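Local coordinates for TT1696 protein (Thermus thermophilus, PDB 1UFB) that is of unknown function but belongs to the all-helical HEPN family, to which a DNA-binding role is only tentatively assigned, at residues 8-11 and 12-15; 71-74 and 75-79. All blocks are in the same frame, centred on the assembly; numbering follows the deposited sequence.

Contact 1. Residues 8-11 and 12-15; sequences LEQA and RHNL
Arg12 folds back over the preceding turn of its helix and lays its guanidinium across Leu8 and Glu9. The carbonyl O of Leu8 lies 3.8 Å above the guanidinium plane, over its centre, so the oxygen meets a flat cationic face. NH1 passes across the Leu8 side chain, 3.9 Å from its CB, while NH2 comes to 3.6 Å from the CA of Glu9. Two torsions of Arg12 put the guanidinium there: CG stands anti to the carbonyl carbon (chi1 -75°), and a bend at chi3 (-62°) turns the end of the chain back. The Glu9 carboxylate lies nearly parallel to the guanidinium, yet Glu9 OE1 and Arg12 NH2 stay 5.1 Å apart, too far for a salt bridge, though the opposite charges probably attract. Were an alanine here, the cationic face over Leu8 O and the cover on one side of Leu8 would probably be lost, and Glu9 left without its nearby positive charge.

Beneath these side chains runs regular i to i+4 backbone bonding, for example Arg12 N to Leu8 O at 2.9 Å and Asn14 N to Gln10 O at 2.8 Å. Farther round, Gln10 bends at chi2 to rest its amide against the Asn14 side chain and obliquely near the His13 ring. Its OE1 accepts a hydrogen bond from Ala101 N of the second subunit, whose Trp29 meets the imidazole of His13. That histidine is a predicted phosphorylation site but carries no phosphoryl group here.

Residue size suits the inner side of helix 4-24. Small Ala11 lets the helix come close to Ala41 of helix 27-48, and Asn14 touches Ala37 and Ala40 of the same helix, while Leu8 and Leu15 fill the junction with helix 106-126, where Arg12 also makes a long, weak ion pair with Glu124.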
ATOM      1  N   LEU A   8      16.401  -2.519  -3.928  1.00 28.21           N
ATOM      2  CA  LEU A   8      16.817  -1.142  -3.690  1.00 28.10           C
ATOM      3  C   LEU A   8      16.140  -0.249  -4.681  1.00 24.93           C
ATOM      4  O   LEU A   8      15.778   0.889  -4.369  1.00 25.60           O
ATOM      5  CB  LEU A   8      18.346  -0.994  -3.848  1.00 29.76           C
ATOM      6  CG  LEU A   8      19.002  -0.829  -2.502  1.00 38.10           C
ATOM      7  CD1 LEU A   8      18.580   0.546  -1.878  1.00 38.35           C
ATOM      8  CD2 LEU A   8      18.596  -2.018  -1.614  1.00 38.25           C
ATOM      9  N   GLU A   9      16.043  -0.757  -5.909  1.00 29.19           N
ATOM     10  CA  GLU A   9      15.405  -0.036  -7.004  1.00 29.57           C
ATOM     11  C   GLU A   9      13.934   0.227  -6.595  1.00 28.51           C
ATOM     12  O   GLU A   9      13.427   1.321  -6.759  1.00 29.16           O
ATOM     13  CB  GLU A   9      15.447  -0.919  -8.260  1.00 34.52           C
ATOM     14  CG  GLU A   9      15.993  -0.325  -9.541  1.00 46.37           C
ATOM     15  CD  GLU A   9      16.300  -1.426 -10.622  1.00 53.29           C
ATOM     16  OE1 GLU A   9      17.178  -2.311 -10.384  1.00 53.81           O
ATOM     17  OE2 GLU A   9      15.644  -1.404 -11.709  1.00 57.12           O
ATOM     18  N   GLN A  10      13.265  -0.801  -6.072  1.00 25.61           N
ATOM     19  CA  GLN A  10      11.865  -0.661  -5.614  1.00 24.77           C
ATOM     20  C   GLN A  10      11.777   0.359  -4.486  1.00 23.66           C
ATOM     21  O   GLN A  10      10.842   1.159  -4.439  1.00 23.86           O
ATOM     22  CB  GLN A  10      11.366  -2.000  -5.084  1.00 22.89           C
ATOM     23  CG  GLN A  10       9.850  -1.987  -4.739  1.00 24.22           C
ATOM     24  CD  GLN A  10       8.979  -1.632  -5.947  1.00 26.09           C
ATOM     25  OE1 GLN A  10       9.192  -2.143  -7.061  1.00 28.46           O
ATOM     26  NE2 GLN A  10       7.956  -0.772  -5.728  1.00 24.90           N
ATOM     27  N   ALA A  11      12.737   0.298  -3.547  1.00 25.48           N
ATOM     28  CA  ALA A  11      12.722   1.228  -2.398  1.00 24.18           C
ATOM     29  C   ALA A  11      12.814   2.661  -2.899  1.00 24.64           C
ATOM     30  O   ALA A  11      12.060   3.546  -2.439  1.00 22.54           O
ATOM     31  CB  ALA A  11      13.948   0.911  -1.462  1.00 25.81           C
ATOM     32  N   ARG A  12      13.756   2.901  -3.837  1.00 23.99           N
ATOM     33  CA  ARG A  12      13.915   4.268  -4.412  1.00 26.96           C
ATOM     34  C   ARG A  12      12.619   4.642  -5.140  1.00 26.71           C
ATOM     35  O   ARG A  12      12.136   5.777  -5.043  1.00 28.68           O
ATOM     36  CB  ARG A  12      15.143   4.356  -5.368  1.00 28.10           C
ATOM     37  CG  ARG A  12      16.536   4.389  -4.625  1.00 33.20           C
ATOM     38  CD  ARG A  12      17.714   4.601  -5.584  1.00 35.92           C
ATOM     39  NE  ARG A  12      17.816   3.483  -6.547  1.00 40.70           N
ATOM     40  CZ  ARG A  12      18.658   2.447  -6.384  1.00 44.52           C
ATOM     41  NH1 ARG A  12      19.448   2.433  -5.301  1.00 44.88           N
ATOM     42  NH2 ARG A  12      18.725   1.431  -7.276  1.00 38.89           N
ATOM     43  N   HIS A  13      12.040   3.706  -5.875  1.00 27.29           N
ATOM     44  CA  HIS A  13      10.758   4.030  -6.567  1.00 29.55           C
ATOM     45  C   HIS A  13       9.641   4.390  -5.560  1.00 28.07           C
ATOM     46  O   HIS A  13       8.819   5.307  -5.768  1.00 26.20           O
ATOM     47  CB  HIS A  13      10.278   2.834  -7.447  1.00 29.59           C
ATOM     48  CG  HIS A  13       8.966   3.096  -8.148  1.00 31.52           C
ATOM     49  ND1 HIS A  13       7.741   2.719  -7.622  1.00 33.67           N
ATOM     50  CD2 HIS A  13       8.676   3.816  -9.269  1.00 30.77           C
ATOM     51  CE1 HIS A  13       6.763   3.198  -8.376  1.00 26.61           C
ATOM     52  NE2 HIS A  13       7.299   3.866  -9.381  1.00 34.42           N
ATOM     53  N   ASN A  14       9.560   3.597  -4.488  1.00 26.22           N
ATOM     54  CA  ASN A  14       8.563   3.862  -3.443  1.00 24.51           C
ATOM     55  C   ASN A  14       8.818   5.251  -2.850  1.00 25.80           C
ATOM     56  O   ASN A  14       7.854   5.978  -2.576  1.00 23.30           O
ATOM     57  CB  ASN A  14       8.686   2.800  -2.274  1.00 22.86           C
ATOM     58  CG  ASN A  14       8.224   1.389  -2.681  1.00 21.13           C
ATOM     59  OD1 ASN A  14       8.480   0.400  -1.936  1.00 22.76           O
ATOM     60  ND2 ASN A  14       7.511   1.275  -3.809  1.00 17.95           N
ATOM     61  N   LEU A  15      10.092   5.617  -2.618  1.00 24.01           N
ATOM     62  CA  LEU A  15      10.380   6.943  -2.029  1.00 26.81           C
ATOM     63  C   LEU A  15       9.989   8.020  -3.068  1.00 25.90           C
ATOM     64  O   LEU A  15       9.438   9.041  -2.702  1.00 25.41           O
ATOM     65  CB  LEU A  15      11.860   7.072  -1.614  1.00 28.29           C
ATOM     66  CG  LEU A  15      12.140   8.291  -0.690  1.00 33.86           C
ATOM     67  CD1 LEU A  15      11.267   8.285   0.571  1.00 34.39           C
ATOM     68  CD2 LEU A  15      13.630   8.267  -0.243  1.00 33.99           C
TER

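Contact 2. Residues 71-74 and 75-79; sequences VPED and LVEAA
Leu75 N bonds back to Pro72 O at 3.0 Å, approaching well above the carbonyl plane, before i to i+4 bonding takes over with Glu77 N to Glu73 O (3.1 Å) and Ala78 N to Asp74 O (3.0 Å). Glu73 O also receives a weak bond from Val76 N, so one oxygen serves two amides.

The apolar side chains gather about Leu75. Its CD1 lies 3.7 Å from Pro72 CD, the leucine running alongside the proline ring and pointing the same way. From the loop, Val71 sets its CG1 4.1 Å from Leu75 CB, and the same methyl approaches Val76 CG2. A proline suits this entry to the helix because amides at a helix start have no carbonyl a turn earlier to bond to, so its missing N-H costs nothing, and its ring adds an apolar surface beside the leucine.

Asp74 also lies alongside Leu75. With CG between the backbone N and the carbonyl carbon (chi1 78°), it folds its carboxylate back toward the chain, putting OD1 2.9 Å from Leu75 N, though the angle is too poor for a hydrogen bond; a negative charge here probably still interacts favourably with the helix dipole. Separately, Glu73 bends at chi2 and brings OE2 to 3.5 Å from Glu77 OE2, the two carboxylate planes only 18° apart. This like-charge approach is probably eased by Lys80, which makes a salt bridge to Glu77 OE2.

Val71, Pro72 and Leu75 all press on Phe122 of helix 106-126, and Ala78 meets Leu115 there, while Val76 and Ala79 turn to helix 58-63. Small alanines suit these close helix approaches. Together the features are those of the opening turns of a short amphipathic helix, with apolar residues packed on the helical bundle and carboxylates near its amino-terminal end.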
ATOM      1  N   VAL A  71      23.862  -0.441  13.654  1.00 39.71           N
ATOM      2  CA  VAL A  71      22.642   0.322  13.468  1.00 38.55           C
ATOM      3  C   VAL A  71      22.585   1.483  14.433  1.00 39.04           C
ATOM      4  O   VAL A  71      22.409   1.271  15.631  1.00 40.73           O
ATOM      5  CB  VAL A  71      21.404  -0.586  13.726  1.00 37.38           C
ATOM      6  CG1 VAL A  71      20.138   0.232  13.690  1.00 32.08           C
ATOM      7  CG2 VAL A  71      21.396  -1.721  12.731  1.00 31.17           C
ATOM      8  N   PRO A  72      22.682   2.726  13.928  1.00 38.85           N
ATOM      9  CA  PRO A  72      22.630   3.832  14.883  1.00 40.67           C
ATOM     10  C   PRO A  72      21.277   3.880  15.564  1.00 42.74           C
ATOM     11  O   PRO A  72      20.264   3.445  14.971  1.00 43.02           O
ATOM     12  CB  PRO A  72      22.885   5.071  14.026  1.00 38.75           C
ATOM     13  CG  PRO A  72      23.623   4.542  12.829  1.00 40.96           C
ATOM     14  CD  PRO A  72      22.942   3.209  12.561  1.00 40.75           C
ATOM     15  N   GLU A  73      21.260   4.416  16.782  1.00 39.87           N
ATOM     16  CA  GLU A  73      20.029   4.542  17.557  1.00 42.60           C
ATOM     17  C   GLU A  73      18.954   5.387  16.868  1.00 42.64           C
ATOM     18  O   GLU A  73      17.735   5.167  17.095  1.00 42.86           O
ATOM     19  CB  GLU A  73      20.319   5.171  18.916  1.00 45.26           C
ATOM     20  CG  GLU A  73      19.071   5.388  19.765  1.00 51.72           C
ATOM     21  CD  GLU A  73      18.410   4.070  20.228  1.00 57.06           C
ATOM     22  OE1 GLU A  73      18.990   2.949  20.054  1.00 55.95           O
ATOM     23  OE2 GLU A  73      17.289   4.168  20.779  1.00 58.87           O
ATOM     24  N   ASP A  74      19.395   6.394  16.091  1.00 40.63           N
ATOM     25  CA  ASP A  74      18.433   7.243  15.404  1.00 39.74           C
ATOM     26  C   ASP A  74      17.640   6.444  14.358  1.00 37.62           C
ATOM     27  O   ASP A  74      16.493   6.803  14.078  1.00 35.04           O
ATOM     28  CB  ASP A  74      19.100   8.526  14.842  1.00 43.11           C
ATOM     29  CG  ASP A  74      19.904   8.323  13.551  1.00 50.03           C
ATOM     30  OD1 ASP A  74      20.375   7.211  13.197  1.00 50.11           O
ATOM     31  OD2 ASP A  74      20.090   9.366  12.881  1.00 53.08           O
ATOM     32  N   LEU A  75      18.202   5.347  13.836  1.00 30.44           N
ATOM     33  CA  LEU A  75      17.435   4.544  12.894  1.00 32.62           C
ATOM     34  C   LEU A  75      16.325   3.743  13.620  1.00 32.26           C
ATOM     35  O   LEU A  75      15.260   3.420  13.043  1.00 29.04           O
ATOM     36  CB  LEU A  75      18.359   3.604  12.124  1.00 30.61           C
ATOM     37  CG  LEU A  75      19.374   4.306  11.191  1.00 32.74           C
ATOM     38  CD1 LEU A  75      20.032   3.261  10.294  1.00 33.31           C
ATOM     39  CD2 LEU A  75      18.701   5.403  10.360  1.00 35.89           C
ATOM     40  N   VAL A  76      16.594   3.375  14.884  1.00 31.98           N
ATOM     41  CA  VAL A  76      15.616   2.630  15.673  1.00 31.53           C
ATOM     42  C   VAL A  76      14.446   3.578  15.937  1.00 33.67           C
ATOM     43  O   VAL A  76      13.277   3.206  15.824  1.00 32.14           O
ATOM     44  CB  VAL A  76      16.244   2.134  17.049  1.00 34.35           C
ATOM     45  CG1 VAL A  76      15.200   1.431  17.874  1.00 34.37           C
ATOM     46  CG2 VAL A  76      17.396   1.175  16.791  1.00 29.15           C
ATOM     47  N   GLU A  77      14.748   4.831  16.259  1.00 31.63           N
ATOM     48  CA  GLU A  77      13.645   5.758  16.501  1.00 33.76           C
ATOM     49  C   GLU A  77      12.890   6.010  15.192  1.00 30.22           C
ATOM     50  O   GLU A  77      11.671   6.071  15.219  1.00 30.91           O
ATOM     51  CB  GLU A  77      14.138   7.060  17.154  1.00 36.25           C
ATOM     52  CG  GLU A  77      14.592   6.799  18.663  1.00 44.97           C
ATOM     53  CD  GLU A  77      13.571   5.915  19.526  1.00 50.94           C
ATOM     54  OE1 GLU A  77      12.405   6.355  19.827  1.00 49.10           O
ATOM     55  OE2 GLU A  77      13.939   4.748  19.901  1.00 53.41           O
ATOM     56  N   ALA A  78      13.599   6.144  14.063  1.00 29.45           N
ATOM     57  CA  ALA A  78      12.899   6.333  12.780  1.00 31.55           C
ATOM     58  C   ALA A  78      11.958   5.113  12.514  1.00 30.12           C
ATOM     59  O   ALA A  78      10.838   5.262  11.989  1.00 28.76           O
ATOM     60  CB  ALA A  78      13.929   6.429  11.617  1.00 28.78           C
ATOM     61  N   ALA A  79      12.484   3.906  12.780  1.00 29.04           N
ATOM     62  CA  ALA A  79      11.728   2.669  12.571  1.00 27.98           C
ATOM     63  C   ALA A  79      10.418   2.721  13.366  1.00 28.09           C
ATOM     64  O   ALA A  79       9.376   2.424  12.854  1.00 25.66           O
ATOM     65  CB  ALA A  79      12.545   1.442  13.036  1.00 28.20           C
TER

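The two contacts lie on opposite sides of the chain's centre, with their own centres 20 Å apart and nearest atoms about 12 Å apart, so neither touches the other. Helix 106-126 joins them indirectly: residues 8-15 pack on it through Leu120 and Val123, among others, and residues 71-79 through Leu115 and Phe122. Their outward surroundings differ. Contact 1 belongs to a long helix that also meets the second subunit, whereas no other protein chain of the assembly touches residues 71-79, at the start of a short helix. Of the two, contact 1 holds the predicted phosphorylation site, and the phosphohistidine is not present in this structure.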